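Local coordinates for beta-ketoacyl-[acyl-carrier-protein] synthase III (Pseudomonas aeruginosa, PDB 2X3E) that probably catalyses the first condensation of fatty acid synthesis, joining an acetyl group from acetyl-CoA to two carbons from malonyl-ACP, at residues 51-56 and 78-83; 151-156 and 209-214; 229-234 and 239-244; 288-293 and 305-310. The protein carries 1 engineered substitution. One frame throughout, in Å; residues are numbered along the deposited sequence.

Contact 4 lies deepest, with its centre about 8 Å from that of the chain; contacts 1 and 2 are also buried but farther out, and contact 3 is partly buried near the surface. Contacts 3 and 4 meet: Leu244 and Val230 of contact 3 pack on Val306 and Thr308 of strand 304-311, whose other side belongs to contact 4. Strand 212-213 of contact 2 runs on into helix 215-237 of contact 3. The chemistry follows position. Contact 4 is wholly apolar, contact 1 almost wholly polar, and contact 2 adds one bridging water to apolar contacts near the predicted active site, whereas contact 3 combines a leucine-centred cluster with waters beside its arginine.

Contact 1: 51-56 and 78-83; sequences LGSGDL and LATSTG
Ser53 and Thr82 carry this contact, in which the start of helix 53-68 meets the turn that follows strand 75-79. The direct bond runs from Ser53 OG to Thr82 O at 2.7 Å. The hydroxyl does not come in level with the peptide: it stands above the carbonyl plane, 37° out of it. With chi1 at -69°, OG lies beside the serine's own backbone N, which lets hydroxyl and amide address the same carbonyl.

Water extends this grip. One molecule accepts from Ser53 N at 2.8 Å and donates to Thr82 O, also at 2.8 Å, giving that oxygen a second donor.

Bonds within each segment and to their neighbours set the partners in place. Thr80 OG1 accepts from Thr82 N at 3.0 Å, an ST turn that bends the chain after Ala79, while Gly52 N, at the helix N-cap, donates to Asp55 OD2 at 3.0 Å. Strand 133-140 and the loop beyond it supply the other polar partners: Thr80 OG1 pairs with Val139 O, Thr82 OG1 with Asp140 OD1 and Thr141 N, and Ser53 OG also with Thr141 OG1.

With two donors on one carbonyl, and the positive end of the helix dipole nearby, Thr82 O is probably polarised, and the helix start is tied to the turn by polar bonds more than by hydrophobic burial.

Contact 2: 151-156 and 209-214; sequences RSTRAL and NYFRMD
A buried, mainly apolar contact joins the short helix 151-156 to the chain entering strand 212-213, with Thr153 facing Phe211 and Met213, and Leu156 close to the predicted active site. Thr153 CG2 approaches the rim of the Phe211 ring, near the ring plane, at 4.0 Å from CD1. The same methyl lies 4.3 Å from Met213 CG. Farther along the helix, Leu156 CD2 touches Met213 SD at 4.4 Å, so the methionine chain serves both helix residues.

A water provides the polar link between the segments, through Thr153 OG1 and Phe211 O. OG1 sits between the backbone N and the carbonyl carbon (chi1 55°). There it accepts a hydrogen bond from the water at 2.8 Å, which also donates to Phe211 O at 2.8 Å, and it is hydrogen-bonded to Asp150 OD1 as well. Phe142 meets the Phe211 ring edge-to-face, while Leu192 and Thr194 of the partner strand 192-195 also touch it.

The side chain of Leu156 comes within about 4 Å of that of Asn280, and the backbones of Leu156 and Asn280 are hydrogen-bonded. Leu156 thus lies beside the predicted active site (His250, Asn280 and position 112, an engineered alanine here), consistent with the Cys-His-Asn triad of FabH enzymes in the thiolase-like superfamily.

Contact 3: 229-234 and 239-244; sequences SVRRVL and WQASDL
Leu234 O receives the N-H of Trp239 at 2.9 Å, with an N-H...O angle of 155° and the donor tilted 30° from the carbonyl plane. The bond makes a 6→1 turn at the C-terminal end of helix 215-237 and, with the apolar touch between the same residues, is consistent with a Schellman motif. Leu234 CD2 reaches Trp239 CB at 3.9 Å and lies at the edge of the indole, near its plane, beside CE3; the two side chains cross at about a right angle.

Leu234 also meets Leu244 and Ala241: its CD2 lies 3.9 Å from Leu244 CG, and its CD1 rests against Ala241 CA at 3.9 Å. One turn back, Val230 CG1 touches Leu244 CD1 at 4.4 Å. The segment 239-244 thereby folds back along the helix as the chain passes from helix 215-237 to strand 246-249, outermost within this chain in the sheet of the thiolase-like fold that also holds strand 304-311. Val230 and Leu244 also pack on strand 304-311.

Within this link, Ala241 to Asp243 form a short 3-10 turn. Asp243 OD2 accepts from Gln240 N at 2.9 Å on its anti side, the N-H well out of the carboxylate plane, holding the turn's start.

The side toward Arg231 holds two waters. The Arg231 chain leaves the helix with CG anti to the backbone N, then bends twice, bringing its guanidinium beside Ala241. A water in the guanidinium plane accepts from Arg231 NH1 at 2.9 Å and donates to Trp239 O at 2.8 Å; a second links Arg231 NH1 and Ala241 N only weakly.

Contact 4: 288-293 and 305-310; sequences LALAHG and MVLTGF
Helix segment 288-293 lies over strand segment 305-310 with its closest CA pair, Leu290 and Leu307, 9.5 Å apart, a spacing that leaves room for a layer of side chains between helix and sheet. The helix is regular here, with His292 N bonded to Leu288 O and Gly293 N to Ala289 O, and the strand is extended throughout, so alternate residues point to opposite sides of the sheet.

Leu290 reaches toward the strand from the helix side. Its CD2 branch does the touching: it meets Met305 CE at 3.7 Å and Met305 SD at 3.9 Å. Met305 is stretched out through its first two torsions and turns only at the last (chi3 -82°), which carries the methyl to the leucine. The same Leu290 CD2 also faces Leu307 CD2 at 4.3 Å.

Helix 285-295 is part of the connection between the parallel neighbours 246-249 and 304-311, a beta-alpha-beta crossover. Leu290 also touches Leu11 of strand 5-14 in the other large sheet, placing this helix in the central helical layer of the alpha-beta-alpha-beta-alpha sandwich that defines thiolase-like enzymes. On the reverse of the strand, Thr308 packs against helix 215-237.

Met305 and Leu307, two residues apart on one side of the strand, also touch each other: Met305 SD lies 3.7 Å from Leu307 CD2, and Leu307 also rests on Val248 of the adjoining strand.

Contact 1: 51-56 and 78-83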
loop_
_atom_site.group_PDB
_atom_site.type_symbol
_atom_site.label_atom_id
_atom_site.label_comp_id
_atom_site.label_asym_id
_atom_site.label_seq_id
_atom_site.Cartn_x
_atom_site.Cartn_y
_atom_site.Cartn_z
ATOM N N LEU A 51 -10.747 -15.515 -12.059
ATOM C CA LEU A 51 -10.762 -14.077 -11.786
ATOM C C LEU A 51 -9.749 -13.723 -10.703
ATOM O O LEU A 51 -9.547 -14.490 -9.762
ATOM C CB LEU A 51 -12.163 -13.621 -11.354
ATOM C CG LEU A 51 -13.289 -13.834 -12.370
ATOM C CD1 LEU A 51 -14.578 -13.262 -11.834
ATOM C CD2 LEU A 51 -12.961 -13.198 -13.713
ATOM N N GLY A 52 -9.103 -12.571 -10.854
ATOM C CA GLY A 52 -8.174 -12.050 -9.852
ATOM C C GLY A 52 -8.817 -10.955 -9.024
ATOM O O GLY A 52 -9.969 -10.570 -9.264
ATOM N N SER A 53 -8.072 -10.444 -8.048
ATOM C CA SER A 53 -8.539 -9.321 -7.237
ATOM C C SER A 53 -8.906 -8.112 -8.101
ATOM O O SER A 53 -9.899 -7.434 -7.831
ATOM C CB SER A 53 -7.483 -8.934 -6.195
ATOM O OG SER A 53 -7.369 -9.957 -5.208
ATOM N N GLY A 54 -8.114 -7.845 -9.136
ATOM C CA GLY A 54 -8.374 -6.723 -10.038
ATOM C C GLY A 54 -9.748 -6.808 -10.687
ATOM O O GLY A 54 -10.487 -5.826 -10.717
ATOM N N ASP A 55 -10.083 -7.992 -11.193
ATOM C CA ASP A 55 -11.388 -8.248 -11.803
ATOM C C ASP A 55 -12.538 -7.980 -10.821
ATOM O O ASP A 55 -13.528 -7.347 -11.182
ATOM C CB ASP A 55 -11.484 -9.694 -12.301
ATOM C CG ASP A 55 -10.486 -10.020 -13.407
ATOM O OD1 ASP A 55 -10.374 -9.242 -14.383
ATOM O OD2 ASP A 55 -9.829 -11.080 -13.308
ATOM N N LEU A 56 -12.410 -8.469 -9.586
ATOM C CA LEU A 56 -13.460 -8.293 -8.579
ATOM C C LEU A 56 -13.575 -6.827 -8.182
ATOM O O LEU A 56 -14.683 -6.292 -8.021
ATOM C CB LEU A 56 -13.180 -9.132 -7.327
ATOM C CG LEU A 56 -12.973 -10.645 -7.472
ATOM C CD1 LEU A 56 -13.002 -11.307 -6.089
ATOM C CD2 LEU A 56 -14.007 -11.284 -8.392
ATOM N N LEU A 78 -6.668 0.371 -3.710
ATOM C CA LEU A 78 -7.060 -0.984 -3.349
ATOM C C LEU A 78 -6.355 -1.395 -2.072
ATOM O O LEU A 78 -5.117 -1.334 -1.984
ATOM C CB LEU A 78 -6.720 -2.004 -4.439
ATOM C CG LEU A 78 -7.196 -1.857 -5.889
ATOM C CD1 LEU A 78 -7.332 -3.242 -6.533
ATOM C CD2 LEU A 78 -8.476 -1.031 -6.061
ATOM N N ALA A 79 -7.146 -1.794 -1.085
ATOM C CA ALA A 79 -6.639 -2.459 0.111
ATOM C C ALA A 79 -6.673 -3.957 -0.174
ATOM O O ALA A 79 -7.758 -4.538 -0.261
ATOM C CB ALA A 79 -7.501 -2.117 1.312
ATOM N N THR A 80 -5.496 -4.562 -0.357
ATOM C CA THR A 80 -5.384 -5.978 -0.743
ATOM C C THR A 80 -4.050 -6.595 -0.324
ATOM O O THR A 80 -3.038 -5.898 -0.217
ATOM C CB THR A 80 -5.561 -6.186 -2.282
ATOM O OG1 THR A 80 -5.699 -7.581 -2.575
ATOM C CG2 THR A 80 -4.379 -5.629 -3.085
ATOM N N SER A 81 -4.076 -7.903 -0.079
ATOM C CA SER A 81 -2.870 -8.716 0.119
ATOM C C SER A 81 -2.717 -9.753 -1.007
ATOM O O SER A 81 -1.861 -10.634 -0.935
ATOM C CB SER A 81 -2.940 -9.445 1.461
ATOM O OG SER A 81 -3.205 -8.543 2.517
ATOM N N THR A 82 -3.559 -9.647 -2.033
ATOM C CA THR A 82 -3.609 -10.633 -3.108
ATOM C C THR A 82 -3.733 -9.902 -4.433
ATOM O O THR A 82 -4.664 -10.137 -5.216
ATOM C CB THR A 82 -4.786 -11.605 -2.902
ATOM O OG1 THR A 82 -5.985 -10.855 -2.672
ATOM C CG2 THR A 82 -4.526 -12.513 -1.712
ATOM N N GLY A 83 -2.792 -8.990 -4.669
ATOM C CA GLY A 83 -2.744 -8.234 -5.916
ATOM C C GLY A 83 -2.503 -9.156 -7.098
ATOM O O GLY A 83 -1.993 -10.261 -6.930
HETATM O O HOH W 1 -5.361 -11.241 -7.749
#

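Contact 2: 151-156 and 209-214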
loop_
_atom_site.group_PDB
_atom_site.type_symbol
_atom_site.label_atom_id
_atom_site.label_comp_id
_atom_site.label_asym_id
_atom_site.label_seq_id
_atom_site.Cartn_x
_atom_site.Cartn_y
_atom_site.Cartn_z
ATOM N N ARG A 151 -8.302 -28.145 5.651
ATOM C CA ARG A 151 -9.740 -27.990 5.850
ATOM C C ARG A 151 -10.119 -26.762 6.686
ATOM O O ARG A 151 -11.165 -26.172 6.450
ATOM C CB ARG A 151 -10.352 -29.258 6.448
ATOM C CG ARG A 151 -9.992 -29.541 7.888
ATOM C CD ARG A 151 -10.612 -30.858 8.334
ATOM N NE ARG A 151 -10.254 -31.208 9.709
ATOM C CZ ARG A 151 -9.472 -32.224 10.079
ATOM N NH1 ARG A 151 -8.923 -33.047 9.186
ATOM N NH2 ARG A 151 -9.237 -32.426 11.371
ATOM N N SER A 152 -9.273 -26.381 7.645
ATOM C CA SER A 152 -9.565 -25.239 8.528
ATOM C C SER A 152 -9.635 -23.904 7.788
ATOM O O SER A 152 -10.591 -23.142 7.969
ATOM C CB SER A 152 -8.532 -25.132 9.656
ATOM O OG SER A 152 -8.609 -26.249 10.516
ATOM N N THR A 153 -8.624 -23.604 6.977
ATOM C CA THR A 153 -8.609 -22.340 6.237
ATOM C C THR A 153 -9.593 -22.343 5.069
ATOM O O THR A 153 -10.244 -21.334 4.806
ATOM C CB THR A 153 -7.201 -21.956 5.714
ATOM O OG1 THR A 153 -6.658 -23.026 4.933
ATOM C CG2 THR A 153 -6.266 -21.630 6.872
ATOM N N ARG A 154 -9.705 -23.467 4.368
ATOM C CA ARG A 154 -10.658 -23.570 3.261
ATOM C C ARG A 154 -12.116 -23.487 3.728
ATOM O O ARG A 154 -12.977 -23.009 2.990
ATOM C CB ARG A 154 -10.413 -24.839 2.449
ATOM C CG ARG A 154 -9.094 -24.793 1.689
ATOM C CD ARG A 154 -8.994 -25.902 0.681
ATOM N NE ARG A 154 -10.017 -25.764 -0.352
ATOM C CZ ARG A 154 -10.426 -26.746 -1.150
ATOM N NH1 ARG A 154 -9.906 -27.965 -1.055
ATOM N NH2 ARG A 154 -11.372 -26.505 -2.047
ATOM N N ALA A 155 -12.383 -23.933 4.955
ATOM C CA ALA A 155 -13.717 -23.798 5.548
ATOM C C ALA A 155 -14.065 -22.340 5.881
ATOM O O ALA A 155 -15.238 -21.971 5.887
ATOM C CB ALA A 155 -13.834 -24.667 6.798
ATOM N N LEU A 156 -13.052 -21.516 6.140
ATOM C CA LEU A 156 -13.261 -20.158 6.645
ATOM C C LEU A 156 -13.239 -19.089 5.547
ATOM O O LEU A 156 -14.098 -18.201 5.518
ATOM C CB LEU A 156 -12.188 -19.833 7.696
ATOM C CG LEU A 156 -12.191 -18.452 8.357
ATOM C CD1 LEU A 156 -13.511 -18.201 9.063
ATOM C CD2 LEU A 156 -11.021 -18.343 9.339
ATOM N N ASN A 209 3.566 -21.369 -1.670
ATOM C CA ASN A 209 3.503 -20.400 -0.574
ATOM C C ASN A 209 2.055 -20.203 -0.111
ATOM O O ASN A 209 1.328 -19.346 -0.629
ATOM C CB ASN A 209 4.176 -19.069 -0.961
ATOM C CG ASN A 209 3.542 -18.400 -2.179
ATOM O OD1 ASN A 209 3.293 -19.042 -3.200
ATOM N ND2 ASN A 209 3.304 -17.094 -2.078
ATOM N N TYR A 210 1.641 -21.028 0.847
ATOM C CA TYR A 210 0.254 -21.061 1.299
ATOM C C TYR A 210 0.043 -20.239 2.562
ATOM O O TYR A 210 0.941 -20.117 3.402
ATOM C CB TYR A 210 -0.196 -22.498 1.580
ATOM C CG TYR A 210 -0.161 -23.440 0.390
ATOM C CD1 TYR A 210 0.379 -24.716 0.510
ATOM C CD2 TYR A 210 -0.678 -23.060 -0.849
ATOM C CE1 TYR A 210 0.411 -25.595 -0.570
ATOM C CE2 TYR A 210 -0.650 -23.932 -1.937
ATOM C CZ TYR A 210 -0.102 -25.198 -1.788
ATOM O OH TYR A 210 -0.069 -26.070 -2.854
ATOM N N PHE A 211 -1.166 -19.707 2.706
ATOM C CA PHE A 211 -1.545 -18.991 3.915
ATOM C C PHE A 211 -1.586 -19.960 5.095
ATOM O O PHE A 211 -2.113 -21.074 4.976
ATOM C CB PHE A 211 -2.912 -18.332 3.753
ATOM C CG PHE A 211 -3.419 -17.677 5.013
ATOM C CD1 PHE A 211 -4.397 -18.288 5.783
ATOM C CD2 PHE A 211 -2.900 -16.459 5.435
ATOM C CE1 PHE A 211 -4.861 -17.691 6.945
ATOM C CE2 PHE A 211 -3.356 -15.858 6.590
ATOM C CZ PHE A 211 -4.334 -16.476 7.352
ATOM N N ARG A 212 -1.011 -19.539 6.219
ATOM C CA ARG A 212 -1.117 -20.285 7.465
ATOM C C ARG A 212 -1.533 -19.367 8.602
ATOM O O ARG A 212 -1.208 -18.173 8.608
ATOM C CB ARG A 212 0.194 -21.004 7.805
ATOM C CG ARG A 212 1.397 -20.113 8.075
ATOM C CD ARG A 212 2.488 -20.907 8.794
ATOM N NE ARG A 212 3.800 -20.263 8.727
ATOM C CZ ARG A 212 4.193 -19.232 9.475
ATOM N NH1 ARG A 212 3.383 -18.679 10.375
ATOM N NH2 ARG A 212 5.423 -18.745 9.319
ATOM N N MET A 213 -2.267 -19.929 9.558
ATOM C CA MET A 213 -2.653 -19.192 10.749
ATOM C C MET A 213 -2.673 -20.081 11.982
ATOM O O MET A 213 -3.041 -21.256 11.910
ATOM C CB MET A 213 -4.024 -18.539 10.561
ATOM C CG MET A 213 -5.185 -19.507 10.398
ATOM S SD MET A 213 -6.745 -18.652 10.087
ATOM C CE MET A 213 -6.781 -17.472 11.435
ATOM N N ASP A 214 -2.269 -19.491 13.103
ATOM C CA ASP A 214 -2.391 -20.098 14.418
ATOM C C ASP A 214 -3.788 -19.767 14.947
ATOM O O ASP A 214 -3.981 -18.760 15.624
ATOM C CB ASP A 214 -1.293 -19.541 15.339
ATOM C CG ASP A 214 -1.195 -20.277 16.662
ATOM O OD1 ASP A 214 -2.228 -20.753 17.183
ATOM O OD2 ASP A 214 -0.070 -20.360 17.193
HETATM O O HOH W 2 -4.169 -22.439 3.759
#

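Contact 3: 229-234 and 239-244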
loop_
_atom_site.group_PDB
_atom_site.type_symbol
_atom_site.label_atom_id
_atom_site.label_comp_id
_atom_site.label_asym_id
_atom_site.label_seq_id
_atom_site.Cartn_x
_atom_site.Cartn_y
_atom_site.Cartn_z
ATOM N N SER A 229 -10.266 -1.678 20.522
ATOM C CA SER A 229 -10.135 -0.641 19.490
ATOM C C SER A 229 -11.442 0.139 19.336
ATOM O O SER A 229 -11.433 1.377 19.256
ATOM C CB SER A 229 -9.702 -1.249 18.148
ATOM O OG SER A 229 -9.563 -0.237 17.157
ATOM N N VAL A 230 -12.563 -0.584 19.325
ATOM C CA VAL A 230 -13.881 0.049 19.296
ATOM C C VAL A 230 -14.026 0.970 20.504
ATOM O O VAL A 230 -14.403 2.128 20.358
ATOM C CB VAL A 230 -15.035 -0.989 19.277
ATOM C CG1 VAL A 230 -16.393 -0.288 19.395
ATOM C CG2 VAL A 230 -14.979 -1.825 18.005
ATOM N N ARG A 231 -13.703 0.465 21.695
ATOM C CA ARG A 231 -13.833 1.276 22.909
ATOM C C ARG A 231 -13.045 2.579 22.818
ATOM O O ARG A 231 -13.536 3.625 23.228
ATOM C CB ARG A 231 -13.389 0.516 24.163
ATOM C CG ARG A 231 -13.435 1.365 25.441
ATOM C CD ARG A 231 -14.841 1.898 25.724
ATOM N NE ARG A 231 -15.734 0.816 26.130
ATOM C CZ ARG A 231 -17.052 0.919 26.294
ATOM N NH1 ARG A 231 -17.683 2.062 26.064
ATOM N NH2 ARG A 231 -17.744 -0.147 26.685
ATOM N N ARG A 232 -11.830 2.515 22.286
ATOM C CA ARG A 232 -11.008 3.719 22.134
ATOM C C ARG A 232 -11.655 4.760 21.226
ATOM O O ARG A 232 -11.659 5.956 21.539
ATOM C CB ARG A 232 -9.610 3.351 21.636
ATOM C CG ARG A 232 -8.821 2.586 22.687
ATOM C CD ARG A 232 -7.361 2.521 22.376
ATOM N NE ARG A 232 -7.055 1.704 21.203
ATOM C CZ ARG A 232 -6.962 0.371 21.194
ATOM N NH1 ARG A 232 -7.173 -0.349 22.296
ATOM N NH2 ARG A 232 -6.659 -0.251 20.061
ATOM N N VAL A 233 -12.219 4.312 20.112
ATOM C CA VAL A 233 -12.865 5.239 19.184
ATOM C C VAL A 233 -14.211 5.761 19.760
ATOM O O VAL A 233 -14.570 6.922 19.548
ATOM C CB VAL A 233 -12.970 4.614 17.762
ATOM C CG1 VAL A 233 -14.188 3.712 17.635
ATOM C CG2 VAL A 233 -12.968 5.697 16.693
ATOM N N LEU A 234 -14.923 4.923 20.523
ATOM C CA LEU A 234 -16.141 5.366 21.232
ATOM C C LEU A 234 -15.816 6.503 22.201
ATOM O O LEU A 234 -16.480 7.553 22.200
ATOM C CB LEU A 234 -16.798 4.204 21.993
ATOM C CG LEU A 234 -17.461 3.091 21.170
ATOM C CD1 LEU A 234 -18.031 2.021 22.098
ATOM C CD2 LEU A 234 -18.541 3.663 20.280
ATOM N N TRP A 239 -19.213 8.564 22.457
ATOM C CA TRP A 239 -20.351 7.648 22.469
ATOM C C TRP A 239 -20.149 6.585 23.536
ATOM O O TRP A 239 -19.027 6.166 23.791
ATOM C CB TRP A 239 -20.512 6.933 21.126
ATOM C CG TRP A 239 -20.817 7.808 19.971
ATOM C CD1 TRP A 239 -21.272 9.095 20.003
ATOM C CD2 TRP A 239 -20.707 7.454 18.590
ATOM N NE1 TRP A 239 -21.435 9.568 18.725
ATOM C CE2 TRP A 239 -21.101 8.580 17.838
ATOM C CE3 TRP A 239 -20.306 6.292 17.915
ATOM C CZ2 TRP A 239 -21.108 8.582 16.443
ATOM C CZ3 TRP A 239 -20.308 6.295 16.530
ATOM C CH2 TRP A 239 -20.713 7.434 15.807
ATOM N N GLN A 240 -21.242 6.160 24.155
ATOM C CA GLN A 240 -21.244 4.955 24.972
ATOM C C GLN A 240 -21.518 3.785 24.036
ATOM O O GLN A 240 -21.995 3.983 22.916
ATOM C CB GLN A 240 -22.333 5.024 26.038
ATOM C CG GLN A 240 -22.163 6.144 27.051
ATOM C CD GLN A 240 -23.300 6.185 28.061
ATOM O OE1 GLN A 240 -23.863 5.150 28.424
ATOM N NE2 GLN A 240 -23.637 7.384 28.527
ATOM N N ALA A 241 -21.234 2.569 24.486
ATOM C CA ALA A 241 -21.526 1.384 23.676
ATOM C C ALA A 241 -23.004 1.350 23.279
ATOM O O ALA A 241 -23.326 1.030 22.141
ATOM C CB ALA A 241 -21.140 0.109 24.411
ATOM N N SER A 242 -23.887 1.711 24.212
ATOM C CA SER A 242 -25.334 1.739 23.956
ATOM C C SER A 242 -25.761 2.735 22.867
ATOM O O SER A 242 -26.845 2.594 22.307
ATOM C CB SER A 242 -26.112 2.023 25.247
ATOM O OG SER A 242 -25.790 3.297 25.783
ATOM N N ASP A 243 -24.921 3.736 22.579
ATOM C CA ASP A 243 -25.215 4.729 21.532
ATOM C C ASP A 243 -24.964 4.193 20.125
ATOM O O ASP A 243 -25.426 4.785 19.146
ATOM C CB ASP A 243 -24.358 5.988 21.706
ATOM C CG ASP A 243 -24.717 6.795 22.936
ATOM O OD1 ASP A 243 -25.914 6.893 23.286
ATOM O OD2 ASP A 243 -23.780 7.368 23.536
ATOM N N LEU A 244 -24.214 3.099 20.023
ATOM C CA LEU A 244 -23.909 2.482 18.731
ATOM C C LEU A 244 -25.141 1.803 18.143
ATOM O O LEU A 244 -25.763 0.968 18.801
ATOM C CB LEU A 244 -22.817 1.415 18.871
ATOM C CG LEU A 244 -21.384 1.665 18.447
ATOM C CD1 LEU A 244 -20.637 0.335 18.527
ATOM C CD2 LEU A 244 -21.295 2.264 17.044
HETATM O O HOH W 3 -17.166 4.844 25.494
HETATM O O HOH W 4 -20.653 1.868 27.694
#

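Contact 4: 288-293 and 305-310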
loop_
_atom_site.group_PDB
_atom_site.type_symbol
_atom_site.label_atom_id
_atom_site.label_comp_id
_atom_site.label_asym_id
_atom_site.label_seq_id
_atom_site.Cartn_x
_atom_site.Cartn_y
_atom_site.Cartn_z
ATOM N N LEU A 288 -18.303 -5.716 2.254
ATOM C CA LEU A 288 -19.291 -6.742 1.893
ATOM C C LEU A 288 -20.382 -6.833 2.964
ATOM O O LEU A 288 -21.566 -6.972 2.634
ATOM C CB LEU A 288 -18.642 -8.100 1.660
ATOM C CG LEU A 288 -17.902 -8.246 0.329
ATOM C CD1 LEU A 288 -17.049 -9.496 0.353
ATOM C CD2 LEU A 288 -18.881 -8.279 -0.836
ATOM N N ALA A 289 -19.996 -6.726 4.236
ATOM C CA ALA A 289 -20.972 -6.711 5.332
ATOM C C ALA A 289 -21.881 -5.479 5.244
ATOM O O ALA A 289 -23.091 -5.587 5.435
ATOM C CB ALA A 289 -20.269 -6.781 6.708
ATOM N N LEU A 290 -21.295 -4.319 4.945
ATOM C CA LEU A 290 -22.076 -3.111 4.683
ATOM C C LEU A 290 -23.103 -3.314 3.555
ATOM O O LEU A 290 -24.263 -2.918 3.695
ATOM C CB LEU A 290 -21.157 -1.918 4.359
ATOM C CG LEU A 290 -20.398 -1.289 5.538
ATOM C CD1 LEU A 290 -19.410 -0.227 5.055
ATOM C CD2 LEU A 290 -21.373 -0.687 6.565
ATOM N N ALA A 291 -22.681 -3.924 2.446
ATOM C CA ALA A 291 -23.586 -4.178 1.319
ATOM C C ALA A 291 -24.746 -5.085 1.743
ATOM O O ALA A 291 -25.890 -4.869 1.347
ATOM C CB ALA A 291 -22.825 -4.785 0.134
ATOM N N HIS A 292 -24.443 -6.086 2.564
ATOM C CA HIS A 292 -25.458 -6.968 3.129
ATOM C C HIS A 292 -26.462 -6.188 3.976
ATOM O O HIS A 292 -27.672 -6.346 3.820
ATOM C CB HIS A 292 -24.791 -8.063 3.965
ATOM C CG HIS A 292 -25.745 -8.857 4.797
ATOM N ND1 HIS A 292 -26.521 -9.871 4.277
ATOM C CD2 HIS A 292 -26.040 -8.794 6.116
ATOM C CE1 HIS A 292 -27.258 -10.394 5.242
ATOM N NE2 HIS A 292 -26.987 -9.757 6.366
ATOM N N GLY A 293 -25.955 -5.344 4.866
ATOM C CA GLY A 293 -26.816 -4.504 5.700
ATOM C C GLY A 293 -27.717 -3.586 4.896
ATOM O O GLY A 293 -28.892 -3.415 5.217
ATOM N N MET A 305 -22.236 4.467 13.825
ATOM C CA MET A 305 -21.576 3.276 13.299
ATOM C C MET A 305 -20.077 3.265 13.602
ATOM O O MET A 305 -19.412 4.306 13.577
ATOM C CB MET A 305 -21.790 3.202 11.784
ATOM C CG MET A 305 -21.092 2.038 11.079
ATOM S SD MET A 305 -21.418 2.056 9.304
ATOM C CE MET A 305 -23.031 1.278 9.259
ATOM N N VAL A 306 -19.563 2.072 13.890
ATOM C CA VAL A 306 -18.129 1.830 13.963
ATOM C C VAL A 306 -17.760 0.635 13.082
ATOM O O VAL A 306 -18.420 -0.414 13.114
ATOM C CB VAL A 306 -17.665 1.590 15.410
ATOM C CG1 VAL A 306 -16.194 1.146 15.459
ATOM C CG2 VAL A 306 -17.864 2.861 16.231
ATOM N N LEU A 307 -16.724 0.832 12.275
ATOM C CA LEU A 307 -16.119 -0.226 11.496
ATOM C C LEU A 307 -14.841 -0.595 12.226
ATOM O O LEU A 307 -14.111 0.282 12.676
ATOM C CB LEU A 307 -15.788 0.251 10.081
ATOM C CG LEU A 307 -16.866 1.044 9.346
ATOM C CD1 LEU A 307 -16.370 1.463 7.956
ATOM C CD2 LEU A 307 -18.153 0.246 9.234
ATOM N N THR A 308 -14.561 -1.883 12.340
ATOM C CA THR A 308 -13.378 -2.315 13.072
ATOM C C THR A 308 -12.733 -3.553 12.454
ATOM O O THR A 308 -13.421 -4.451 11.960
ATOM C CB THR A 308 -13.715 -2.546 14.561
ATOM O OG1 THR A 308 -12.510 -2.816 15.295
ATOM C CG2 THR A 308 -14.697 -3.691 14.728
ATOM N N GLY A 309 -11.401 -3.580 12.477
ATOM C CA GLY A 309 -10.637 -4.691 11.934
ATOM C C GLY A 309 -9.469 -5.105 12.809
ATOM O O GLY A 309 -8.961 -4.317 13.599
ATOM N N PHE A 310 -9.067 -6.364 12.669
ATOM C CA PHE A 310 -7.835 -6.895 13.261
ATOM C C PHE A 310 -7.327 -7.967 12.300
ATOM O O PHE A 310 -8.124 -8.714 11.745
ATOM C CB PHE A 310 -8.090 -7.503 14.651
ATOM C CG PHE A 310 -7.013 -8.459 15.099
ATOM C CD1 PHE A 310 -5.869 -7.994 15.731
ATOM C CD2 PHE A 310 -7.133 -9.819 14.858
ATOM C CE1 PHE A 310 -4.865 -8.871 16.129
ATOM C CE2 PHE A 310 -6.139 -10.703 15.255
ATOM C CZ PHE A 310 -4.998 -10.222 15.893
#